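PDB 4A0S: octenoyl-CoA reductase/carboxylase from Streptomyces sp., which catalyses the NADPH-dependent reductive carboxylation of 2-octenoyl-CoA, supplying an extender unit for cinnabaramide polyketide synthesis. Local coordinates for residues 94-99 with 104-109; 276-281 with 285-290; 310-315 with 320-325. All blocks are in the same frame, centred on the assembly; numbering follows the deposited sequence.

Interaction 1: residues 94-99 with 104-109; sequences KQNARQ and TRHDQP. With CO8 (octanoyl-coenzyme A), chain E.
The side-chain amide of N96 lies over one face of the H106 imidazole, with the two planes only 20° apart. Its ND2 sits 3.4 Å from H106 CG, displaced toward the rim of the ring. With chi1 near -175°, N96 points CG away from its backbone N and the amide reaches the ring. N96 ND2 bonds to the backbone O of E167, and H106 ND1 to the backbone N of N169. These bonds probably help to fix both groups.

Beside this pair, the CB of A97 meets D107 CB at 3.3 Å, and A97 O touches T104 CG2 at 3.6 Å. A small residue suits the site, because the A97 and T104 CA atoms are only 3.9 Å apart.

At the outer end K94 runs across to D107. Its chain is extended until it bends at chi4 (-62°), which swings NZ onto the carboxylate. NZ meets D107 OD2 at 3.2 Å on the syn side, somewhat out of the carboxylate plane, with a weak bond to OD1. Q95 NE2 lies 3.1 Å from O2A of the octanoyl-CoA. The chemistry thus grades from a buried amide-over-imidazole contact to an exposed salt bridge, which probably adds less.

Interaction 2: residues 276-281 with 285-290; sequences GITDDI and PRRVVE. With CO8 (octanoyl-coenzyme A), chain L.
R287, at the start of helix 285-303, reaches T278 and D280 in the loop after a Schellman motif. That motif ends helix 272-275, with G276 as its C-prime residue at positive phi. Farther on, T278 to I281 form a type I beta turn.

The polar contacts gather round the R287 guanidinium. NH2 donates to T278 OG1 at 2.8 Å, with the hydroxyl 15° out of the guanidinium plane. D280 forms a salt bridge with the same NH2, but the modelled separation is too short to trust, and R287 also has a second conformer. Water 1 accepts from R287 NH1 and donates to G276 O, while water 2 accepts from NE.

I281 makes the van der Waals contacts. Its aliphatic CG1 lies over the centre of one guanidinium face, 3.6 Å above the plane. A chi1 of -163° turns this branch away from the backbone N and across the arginine. The apolar pair is I281 CG1 with V288 CG2, at 4.0 Å.

R286 points to the coenzyme A instead. R293 and Y349 bind the same ligand, as does H91 of the third subunit, so the site lies between subunits. R286 NH2 donates to O7A of the coenzyme A 3'-phosphate at 3.1 Å.

Interaction 3: residues 310-315 with 320-325; sequences VFEHTG and GLSVIV. With NAP (NADP nicotinamide-adenine-dinucleotide phosphate), chain F.
S322 and E312 meet at the tight centre of this contact. S322 OG donates to E312 OE2 over a very short 2.5 Å, a length to be read with caution, and also has T318 O as a partner. The hydroxyl lies 3.1 Å from E312 CG. The E312 chain bends at chi2 (-77°), which turns the carboxylate back toward its own loop. There OE1 uses its syn lone pair to accept from G315 N at 3.2 Å, and takes a weak bond from H313 N. T318 OG1 also bonds to OE2. The buried carboxylate is therefore held at both oxygens.

V310 CG1 lies 3.3 Å from S322 OG, and V310 CG2 meets V325 CG1 at 3.6 Å. Replacing E312 by an alanine would probably leave S322 OG and G315 N without their carboxylate partner and let the loop after the strand shift.

No part of the contact faces solvent. The looser side is the loop at H313 and T314, which leaves the strand and faces the cofactor. H313 ND1 comes within 3.5 Å of NADP C5D. The strand and helix segments run nearly antiparallel, at 166°. This is the packing of strand 309-312 against helix 316-325 in a beta-alpha-beta unit of a Rossmann fold.

How the interactions relate
Interactions 2 and 3 are neighbours in the nucleotide-binding part, with centres 12 Å apart. They touch directly: helix 285-303 packs on helix 316-325 through V288 and I324, and I277 meets L321. Interaction 1 lies in the GroES-like part, with its nearest atoms about 28 Å from interaction 2 and 21 Å from interaction 3. Interaction 3 is fully buried, and uses buried hydroxyl and backbone partners instead of an opposite charge. Interactions 1 and 2 are partly buried, and pair charges at their exposed sides, with waters joining in interaction 2. Each lies beside a ligand: 94-99 and 285-290 at octanoyl-CoA sites, 310-315 at NADP.

Interaction 1: residues 94-99 with 104-109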
# COMPACT_ATOMS: atom_id res chain seq x y z
N LYS A 94 20.84 -13.33 -26.88
CA LYS A 94 20.55 -14.71 -27.21
C LYS A 94 19.38 -15.25 -26.39
O LYS A 94 18.55 -15.98 -26.90
CB LYS A 94 21.80 -15.57 -27.03
CG LYS A 94 22.84 -15.32 -28.11
CD LYS A 94 24.01 -16.28 -28.05
CE LYS A 94 24.74 -16.33 -29.41
NZ LYS A 94 23.89 -16.83 -30.55
N GLN A 95 19.33 -14.88 -25.12
CA GLN A 95 18.22 -15.25 -24.25
C GLN A 95 16.93 -14.64 -24.81
O GLN A 95 15.90 -15.29 -24.87
CB GLN A 95 18.42 -14.72 -22.83
CG GLN A 95 19.43 -15.49 -21.98
CD GLN A 95 19.43 -15.02 -20.53
OE1 GLN A 95 19.76 -13.85 -20.23
NE2 GLN A 95 19.05 -15.92 -19.60
N ASN A 96 17.02 -13.36 -25.17
CA ASN A 96 15.93 -12.64 -25.78
C ASN A 96 15.45 -13.42 -27.01
O ASN A 96 14.28 -13.81 -27.10
CB ASN A 96 16.43 -11.24 -26.15
CG ASN A 96 15.34 -10.33 -26.70
OD1 ASN A 96 14.29 -10.78 -27.17
ND2 ASN A 96 15.62 -9.02 -26.67
N ALA A 97 16.38 -13.71 -27.92
CA ALA A 97 16.07 -14.41 -29.17
C ALA A 97 15.51 -15.82 -28.99
O ALA A 97 14.86 -16.35 -29.90
CB ALA A 97 17.29 -14.46 -30.05
N ARG A 98 15.74 -16.43 -27.83
CA ARG A 98 15.28 -17.81 -27.59
C ARG A 98 13.76 -17.87 -27.48
O ARG A 98 13.16 -18.95 -27.54
CB ARG A 98 15.92 -18.39 -26.33
CG ARG A 98 17.27 -19.06 -26.58
CD ARG A 98 17.91 -19.42 -25.25
NE ARG A 98 19.29 -18.93 -25.18
CZ ARG A 98 19.86 -18.47 -24.06
NH1 ARG A 98 19.17 -18.43 -22.93
NH2 ARG A 98 21.12 -18.04 -24.08
N GLN A 99 13.13 -16.70 -27.35
CA GLN A 99 11.68 -16.60 -27.31
C GLN A 99 11.05 -16.92 -28.66
O GLN A 99 9.85 -17.19 -28.75
CB GLN A 99 11.25 -15.18 -26.97
CG GLN A 99 11.59 -14.66 -25.60
CD GLN A 99 11.05 -13.27 -25.49
OE1 GLN A 99 9.84 -13.08 -25.29
NE2 GLN A 99 11.90 -12.28 -25.71
N THR A 104 13.82 -13.14 -32.36
CA THR A 104 15.08 -13.70 -32.86
C THR A 104 15.94 -12.62 -33.51
O THR A 104 17.14 -12.75 -33.56
CB THR A 104 14.91 -14.91 -33.85
OG1 THR A 104 14.55 -14.42 -35.14
CG2 THR A 104 13.88 -15.89 -33.36
N ARG A 105 15.31 -11.55 -33.99
CA ARG A 105 16.04 -10.44 -34.60
C ARG A 105 17.11 -9.87 -33.69
O ARG A 105 18.14 -9.39 -34.17
CB ARG A 105 15.11 -9.31 -35.01
CG ARG A 105 14.14 -9.65 -36.15
CD ARG A 105 13.07 -8.57 -36.15
NE ARG A 105 12.54 -8.42 -34.79
CZ ARG A 105 12.04 -7.30 -34.27
NH1 ARG A 105 11.98 -6.18 -34.98
NH2 ARG A 105 11.60 -7.32 -33.03
N HIS A 106 16.88 -9.93 -32.38
CA HIS A 106 17.80 -9.36 -31.40
C HIS A 106 19.15 -10.04 -31.37
O HIS A 106 20.14 -9.44 -30.96
CB HIS A 106 17.17 -9.35 -30.02
CG HIS A 106 16.03 -8.41 -29.95
ND1 HIS A 106 16.22 -7.06 -29.80
CD2 HIS A 106 14.71 -8.60 -30.16
CE1 HIS A 106 15.05 -6.45 -29.85
NE2 HIS A 106 14.12 -7.36 -30.08
N ASP A 107 19.18 -11.29 -31.83
CA ASP A 107 20.41 -12.06 -31.77
C ASP A 107 21.18 -11.82 -33.05
O ASP A 107 20.88 -12.36 -34.12
CB ASP A 107 20.10 -13.53 -31.48
CG ASP A 107 21.33 -14.41 -31.56
OD1 ASP A 107 22.47 -13.90 -31.47
OD2 ASP A 107 21.13 -15.64 -31.68
N GLN A 108 22.17 -10.94 -32.92
CA GLN A 108 22.98 -10.46 -34.02
C GLN A 108 24.44 -10.45 -33.57
O GLN A 108 24.70 -10.37 -32.36
CB GLN A 108 22.53 -9.04 -34.40
CG GLN A 108 21.12 -8.93 -34.97
CD GLN A 108 20.91 -9.82 -36.19
OE1 GLN A 108 21.87 -10.16 -36.90
NE2 GLN A 108 19.66 -10.21 -36.44
N PRO A 109 25.39 -10.53 -34.54
CA PRO A 109 26.82 -10.45 -34.22
C PRO A 109 27.24 -9.04 -33.79
O PRO A 109 28.40 -8.81 -33.42
CB PRO A 109 27.51 -10.83 -35.55
CG PRO A 109 26.45 -11.11 -36.54
CD PRO A 109 25.14 -10.63 -35.99
N1A CO8 E . 30.46 -14.69 -21.32
C2A CO8 E . 29.38 -15.29 -21.82
N3A CO8 E . 28.38 -15.67 -21.03
C4A CO8 E . 28.46 -15.45 -19.70
C5A CO8 E . 29.56 -14.83 -19.14
C6A CO8 E . 30.60 -14.44 -19.99
N6A CO8 E . 31.68 -13.83 -19.50
N7A CO8 E . 29.37 -14.74 -17.82
C8A CO8 E . 28.18 -15.29 -17.56
N9A CO8 E . 27.62 -15.72 -18.70
C1B CO8 E . 26.31 -16.40 -18.90
C2B CO8 E . 26.38 -17.86 -18.46
O2B CO8 E . 25.61 -18.69 -19.38
C3B CO8 E . 25.70 -17.79 -17.10
O3B CO8 E . 25.12 -19.04 -16.75
P3B CO8 E . 25.94 -19.93 -15.69
O7A CO8 E . 26.12 -21.40 -16.37
O8A CO8 E . 27.50 -19.40 -15.61
O9A CO8 E . 25.31 -19.93 -14.35
C4B CO8 E . 24.63 -16.72 -17.29
O4B CO8 E . 25.26 -15.74 -18.13
C5B CO8 E . 24.33 -15.96 -16.00
O5B CO8 E . 23.41 -14.88 -16.28
P1A CO8 E . 21.83 -15.22 -16.59
O1A CO8 E . 21.10 -13.75 -16.85
O2A CO8 E . 21.60 -16.10 -17.77
O3A CO8 E . 21.27 -15.99 -15.25
P2A CO8 E . 20.58 -15.36 -13.90
O4A CO8 E . 21.10 -16.22 -12.67
O5A CO8 E . 19.08 -15.29 -13.95
O6A CO8 E . 21.24 -13.88 -13.68
CBP CO8 E . 21.27 -11.46 -13.24
CCP CO8 E . 20.44 -12.76 -13.24
CDP CO8 E . 22.28 -11.59 -12.08
CEP CO8 E . 20.32 -10.31 -12.93
CAP CO8 E . 21.98 -11.28 -14.63
OAP CO8 E . 21.07 -11.41 -15.76
C9P CO8 E . 22.82 -9.98 -14.75
O9P CO8 E . 23.91 -9.91 -14.17
N8P CO8 E . 22.32 -8.99 -15.53
C7P CO8 E . 23.06 -7.73 -15.81
C6P CO8 E . 22.59 -6.49 -14.99
C5P CO8 E . 23.84 -5.70 -14.53
O5P CO8 E . 24.66 -6.23 -13.78
N4P CO8 E . 24.12 -4.51 -15.05
C3P CO8 E . 23.29 -3.59 -15.82
C2P CO8 E . 23.11 -2.44 -14.81
S1P CO8 E . 21.35 -2.12 -14.43
C1' CO8 E . 21.14 -0.71 -15.40
O1' CO8 E . 22.08 0.07 -15.68
C2' CO8 E . 19.86 -0.54 -15.87
C3' CO8 E . 19.47 0.52 -16.64
C4' CO8 E . 18.13 0.62 -17.04
C5' CO8 E . 17.29 -0.64 -16.91
C6' CO8 E . 15.94 -0.29 -17.56
C7' CO8 E . 14.95 -1.39 -17.26
C8' CO8 E . 13.66 -1.08 -18.04

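Interaction 2: residues 276-281 with 285-290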
# COMPACT_ATOMS: atom_id res chain seq x y z
N GLY A 276 35.25 9.71 5.19
CA GLY A 276 36.38 8.80 5.06
C GLY A 276 35.92 7.46 4.54
O GLY A 276 36.42 6.41 4.95
N ILE A 277 34.94 7.48 3.63
CA ILE A 277 34.54 6.28 2.94
C ILE A 277 35.57 5.97 1.85
O ILE A 277 35.96 6.84 1.06
CB ILE A 277 33.10 6.38 2.38
CG1 ILE A 277 32.09 6.50 3.54
CG2 ILE A 277 32.78 5.18 1.49
CD1 ILE A 277 30.67 6.92 3.09
N THR A 278 36.04 4.73 1.86
CA THR A 278 36.93 4.20 0.83
C THR A 278 36.29 2.88 0.38
O THR A 278 35.42 2.37 1.06
CB THR A 278 38.34 3.96 1.37
OG1 THR A 278 38.27 3.16 2.56
CG2 THR A 278 39.01 5.27 1.70
N ASP A 279 36.74 2.33 -0.75
CA ASP A 279 36.06 1.16 -1.33
C ASP A 279 36.15 -0.13 -0.53
O ASP A 279 35.41 -1.08 -0.79
CB ASP A 279 36.55 0.91 -2.75
CG ASP A 279 36.04 1.93 -3.71
OD1 ASP A 279 35.22 2.77 -3.26
OD2 ASP A 279 36.46 1.92 -4.89
N ASP A 280 37.07 -0.15 0.42
CA ASP A 280 37.32 -1.33 1.21
C ASP A 280 36.45 -1.31 2.46
O ASP A 280 36.43 -2.27 3.22
CB ASP A 280 38.80 -1.40 1.59
CG ASP A 280 39.26 -0.15 2.33
OD1 ASP A 280 38.76 0.09 3.44
OD2 ASP A 280 40.13 0.57 1.81
N ILE A 281 35.73 -0.20 2.65
CA ILE A 281 34.89 -0.07 3.84
C ILE A 281 33.92 -1.25 4.00
O ILE A 281 33.63 -1.69 5.12
CB ILE A 281 34.14 1.27 3.87
CG1 ILE A 281 33.63 1.56 5.28
CG2 ILE A 281 33.00 1.29 2.82
CD1 ILE A 281 33.02 2.93 5.43
N PRO A 285 32.90 -4.64 8.82
CA PRO A 285 31.61 -4.44 9.48
C PRO A 285 31.63 -3.33 10.54
O PRO A 285 30.71 -2.51 10.59
CB PRO A 285 31.34 -5.79 10.14
CG PRO A 285 32.08 -6.76 9.31
CD PRO A 285 33.32 -6.05 8.89
N ARG A 286 32.69 -3.32 11.36
CA ARG A 286 32.84 -2.32 12.41
C ARG A 286 32.87 -0.91 11.86
O ARG A 286 32.13 -0.03 12.33
CB ARG A 286 34.11 -2.58 13.23
CG ARG A 286 34.28 -1.61 14.39
CD ARG A 286 32.94 -1.38 15.08
NE ARG A 286 33.05 -0.70 16.37
CZ ARG A 286 32.04 -0.56 17.22
NH1 ARG A 286 30.84 -1.06 16.92
NH2 ARG A 286 32.22 0.08 18.37
N ARG A 287 33.75 -0.69 10.88
CA ARG A 287 33.91 0.58 10.26
C ARG A 287 32.64 0.99 9.52
O ARG A 287 32.27 2.16 9.58
CB ARG A 287 35.08 0.57 9.27
CG ARG A 287 35.34 1.91 8.61
CD ARG A 287 36.80 2.12 8.32
NE ARG A 287 37.21 1.54 7.04
CZ ARG A 287 37.20 2.19 5.88
NH1 ARG A 287 36.80 3.45 5.81
NH2 ARG A 287 37.60 1.57 4.78
N VAL A 288 31.90 0.01 8.99
CA VAL A 288 30.62 0.31 8.36
C VAL A 288 29.66 0.84 9.42
O VAL A 288 28.98 1.84 9.19
CB VAL A 288 30.02 -0.88 7.56
CG1 VAL A 288 28.61 -0.55 7.07
CG2 VAL A 288 30.90 -1.21 6.37
N VAL A 289 29.63 0.21 10.59
CA VAL A 289 28.75 0.66 11.67
C VAL A 289 29.15 2.05 12.15
O VAL A 289 28.31 2.96 12.20
CB VAL A 289 28.67 -0.35 12.85
CG1 VAL A 289 27.93 0.25 14.03
CG2 VAL A 289 27.97 -1.63 12.40
N GLU A 290 30.43 2.22 12.49
CA GLU A 290 30.94 3.52 12.93
C GLU A 290 30.61 4.59 11.90
O GLU A 290 29.99 5.60 12.23
CB GLU A 290 32.45 3.50 13.16
CG GLU A 290 32.93 2.60 14.28
CD GLU A 290 34.43 2.38 14.22
OE1 GLU A 290 34.87 1.45 13.52
OE2 GLU A 290 35.17 3.15 14.85
N1A CO8 L . 29.50 -5.61 27.60
C2A CO8 L . 28.99 -4.41 27.89
N3A CO8 L . 28.55 -3.59 26.93
C4A CO8 L . 28.62 -3.96 25.63
C5A CO8 L . 29.15 -5.20 25.30
C6A CO8 L . 29.60 -6.04 26.33
N6A CO8 L . 30.11 -7.24 26.06
N7A CO8 L . 29.11 -5.32 23.98
C8A CO8 L . 28.58 -4.20 23.49
N9A CO8 L . 28.28 -3.36 24.49
C1B CO8 L . 27.65 -2.00 24.36
C2B CO8 L . 28.53 -0.89 23.75
O2B CO8 L . 28.30 0.34 24.45
C3B CO8 L . 28.02 -0.79 22.31
O3B CO8 L . 28.11 0.55 21.83
P3B CO8 L . 29.05 0.91 20.56
O7A CO8 L . 30.52 0.37 20.96
O8A CO8 L . 28.53 -0.01 19.34
O9A CO8 L . 29.01 2.36 20.25
C4B CO8 L . 26.55 -1.13 22.45
O4B CO8 L . 26.51 -2.18 23.45
C5B CO8 L . 25.97 -1.58 21.08
O5B CO8 L . 24.53 -1.68 21.11
P1A CO8 L . 23.55 -0.37 20.96
O1A CO8 L . 22.04 -0.96 20.83
O2A CO8 L . 23.70 0.59 22.09
O3A CO8 L . 23.91 0.38 19.54
P2A CO8 L . 22.97 0.33 18.20
O4A CO8 L . 23.95 0.83 17.03
O5A CO8 L . 21.69 1.12 18.25
O6A CO8 L . 22.71 -1.23 17.88
CBP CO8 L . 21.41 -3.23 17.37
CCP CO8 L . 21.43 -1.70 17.42
CDP CO8 L . 22.47 -3.67 16.34
CEP CO8 L . 20.01 -3.67 16.92
CAP CO8 L . 21.77 -3.77 18.79
OAP CO8 L . 20.93 -3.14 19.78
C9P CO8 L . 21.56 -5.28 18.91
O9P CO8 L . 22.33 -6.08 18.36
N8P CO8 L . 20.49 -5.60 19.63
C7P CO8 L . 20.04 -6.97 19.85
C6P CO8 L . 19.45 -7.49 18.53
C5P CO8 L . 19.64 -9.00 18.48
O5P CO8 L . 20.68 -9.50 18.06
N4P CO8 L . 18.61 -9.71 18.96
C3P CO8 L . 17.38 -9.09 19.46
C2P CO8 L . 16.34 -10.19 19.61
S1P CO8 L . 15.51 -10.61 18.02
C1' CO8 L . 14.21 -11.46 18.76
O1' CO8 L . 14.38 -12.63 19.11
C2' CO8 L . 13.03 -10.76 18.97
C3' CO8 L . 11.92 -11.35 19.56
C4' CO8 L . 10.70 -10.69 19.74
C5' CO8 L . 10.68 -9.19 19.40
C6' CO8 L . 9.39 -8.54 19.91
C7' CO8 L . 9.58 -7.03 19.84
C8' CO8 L . 8.30 -6.33 20.24
O HOH W 1 34.98 5.22 6.95
O HOH W 2 38.46 -0.71 6.81

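Interaction 3: residues 310-315 with 320-325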
# COMPACT_ATOMS: atom_id res chain seq x y z
N VAL A 310 16.96 5.99 1.57
CA VAL A 310 18.30 6.04 1.06
C VAL A 310 18.23 5.56 -0.36
O VAL A 310 17.74 4.47 -0.65
CB VAL A 310 19.26 5.15 1.86
CG1 VAL A 310 20.65 5.27 1.29
CG2 VAL A 310 19.21 5.54 3.33
N PHE A 311 18.74 6.40 -1.24
CA PHE A 311 18.70 6.17 -2.67
C PHE A 311 20.04 5.53 -3.03
O PHE A 311 21.08 6.19 -3.06
CB PHE A 311 18.50 7.50 -3.37
CG PHE A 311 18.32 7.40 -4.86
CD1 PHE A 311 19.42 7.46 -5.70
CD2 PHE A 311 17.06 7.29 -5.40
CE1 PHE A 311 19.26 7.37 -7.09
CE2 PHE A 311 16.88 7.22 -6.78
CZ PHE A 311 17.99 7.25 -7.62
N GLU A 312 19.99 4.21 -3.23
CA GLU A 312 21.17 3.42 -3.52
C GLU A 312 21.36 3.09 -4.98
O GLU A 312 20.41 3.01 -5.75
CB GLU A 312 21.11 2.12 -2.73
CG GLU A 312 21.90 2.17 -1.48
CD GLU A 312 23.38 2.02 -1.76
OE1 GLU A 312 23.75 1.67 -2.89
OE2 GLU A 312 24.17 2.23 -0.83
N HIS A 313 22.61 2.87 -5.35
CA HIS A 313 22.97 2.37 -6.67
C HIS A 313 24.49 2.26 -6.73
O HIS A 313 25.03 1.61 -7.61
CB HIS A 313 22.48 3.31 -7.75
CG HIS A 313 22.93 4.72 -7.56
ND1 HIS A 313 24.11 5.21 -8.10
CD2 HIS A 313 22.36 5.75 -6.90
CE1 HIS A 313 24.23 6.48 -7.78
NE2 HIS A 313 23.19 6.83 -7.05
N THR A 314 25.14 2.90 -5.78
CA THR A 314 26.59 2.90 -5.70
C THR A 314 27.10 1.54 -5.31
O THR A 314 28.21 1.19 -5.67
CB THR A 314 27.10 3.94 -4.70
OG1 THR A 314 26.14 4.11 -3.65
CG2 THR A 314 27.32 5.26 -5.41
N GLY A 315 26.30 0.79 -4.56
CA GLY A 315 26.53 -0.65 -4.39
C GLY A 315 27.16 -1.08 -3.09
O GLY A 315 26.94 -0.47 -2.05
N GLY A 320 26.02 -1.19 3.05
CA GLY A 320 26.01 -1.47 4.48
C GLY A 320 25.73 -0.20 5.23
O GLY A 320 24.99 -0.20 6.21
N LEU A 321 26.30 0.90 4.75
CA LEU A 321 26.03 2.22 5.32
C LEU A 321 24.56 2.58 5.14
O LEU A 321 23.91 3.01 6.08
CB LEU A 321 26.92 3.27 4.65
CG LEU A 321 28.42 2.97 4.73
CD1 LEU A 321 29.19 3.79 3.70
CD2 LEU A 321 28.88 3.27 6.13
N SER A 322 24.05 2.36 3.92
CA SER A 322 22.67 2.71 3.56
C SER A 322 21.69 2.04 4.51
O SER A 322 20.75 2.69 4.98
CB SER A 322 22.37 2.31 2.13
OG SER A 322 23.15 3.10 1.25
N VAL A 323 21.93 0.77 4.81
CA VAL A 323 21.12 0.03 5.77
C VAL A 323 21.19 0.64 7.17
O VAL A 323 20.19 0.76 7.87
CB VAL A 323 21.49 -1.48 5.81
CG1 VAL A 323 20.77 -2.16 6.94
CG2 VAL A 323 21.11 -2.14 4.52
N ILE A 324 22.38 1.04 7.57
CA ILE A 324 22.56 1.57 8.92
C ILE A 324 21.92 2.94 9.07
O ILE A 324 21.22 3.22 10.06
CB ILE A 324 24.05 1.61 9.32
CG1 ILE A 324 24.57 0.18 9.46
CG2 ILE A 324 24.23 2.40 10.64
CD1 ILE A 324 26.06 0.07 9.42
N VAL A 325 22.14 3.78 8.07
CA VAL A 325 21.77 5.19 8.13
C VAL A 325 20.26 5.45 8.05
O VAL A 325 19.77 6.40 8.64
CB VAL A 325 22.53 5.99 7.06
CG1 VAL A 325 21.89 5.82 5.68
CG2 VAL A 325 22.63 7.42 7.45
PA NAP F . 26.54 7.85 -13.30
O1A NAP F . 25.86 9.02 -14.10
O2A NAP F . 27.96 7.52 -13.66
O5B NAP F . 26.49 8.27 -11.82
C5B NAP F . 26.92 7.31 -10.87
C4B NAP F . 27.38 8.09 -9.65
O4B NAP F . 27.76 7.10 -8.68
C3B NAP F . 28.62 8.97 -9.92
O3B NAP F . 28.18 10.31 -9.79
C2B NAP F . 29.54 8.70 -8.73
O2B NAP F . 29.26 9.56 -7.63
C1B NAP F . 29.19 7.32 -8.32
N9A NAP F . 30.00 6.38 -9.13
C8A NAP F . 30.43 6.50 -10.40
N7A NAP F . 31.10 5.40 -10.78
C5A NAP F . 31.08 4.59 -9.73
C6A NAP F . 31.62 3.35 -9.51
N6A NAP F . 32.28 2.73 -10.49
N1A NAP F . 31.43 2.78 -8.33
C2A NAP F . 30.74 3.38 -7.37
N3A NAP F . 30.22 4.58 -7.52
C4A NAP F . 30.39 5.20 -8.70
O3 NAP F . 25.67 6.51 -13.41
PN NAP F . 24.08 6.46 -13.16
O1N NAP F . 23.51 6.65 -14.60
O2N NAP F . 23.60 7.39 -12.07
O5D NAP F . 23.98 4.92 -12.76
C5D NAP F . 24.51 4.58 -11.48
C4D NAP F . 24.27 3.11 -11.33
O4D NAP F . 22.82 2.91 -11.46
C3D NAP F . 24.90 2.28 -12.45
O3D NAP F . 25.38 1.10 -11.76
C2D NAP F . 23.74 1.95 -13.37
O2D NAP F . 23.95 0.70 -14.07
C1D NAP F . 22.67 1.73 -12.31
N1N NAP F . 21.41 2.08 -12.92
C2N NAP F . 20.38 1.17 -12.78
C3N NAP F . 19.20 1.52 -13.36
C7N NAP F . 18.10 0.54 -13.21
O7N NAP F . 18.21 -0.47 -12.51
N7N NAP F . 17.05 0.85 -13.93
C4N NAP F . 19.02 2.72 -14.06
C5N NAP F . 20.04 3.64 -14.20
C6N NAP F . 21.26 3.31 -13.62
P2B NAP F . 30.42 9.65 -6.52
O1X NAP F . 29.88 11.01 -5.81
O2X NAP F . 30.32 8.40 -5.50
O3X NAP F . 31.66 9.76 -7.37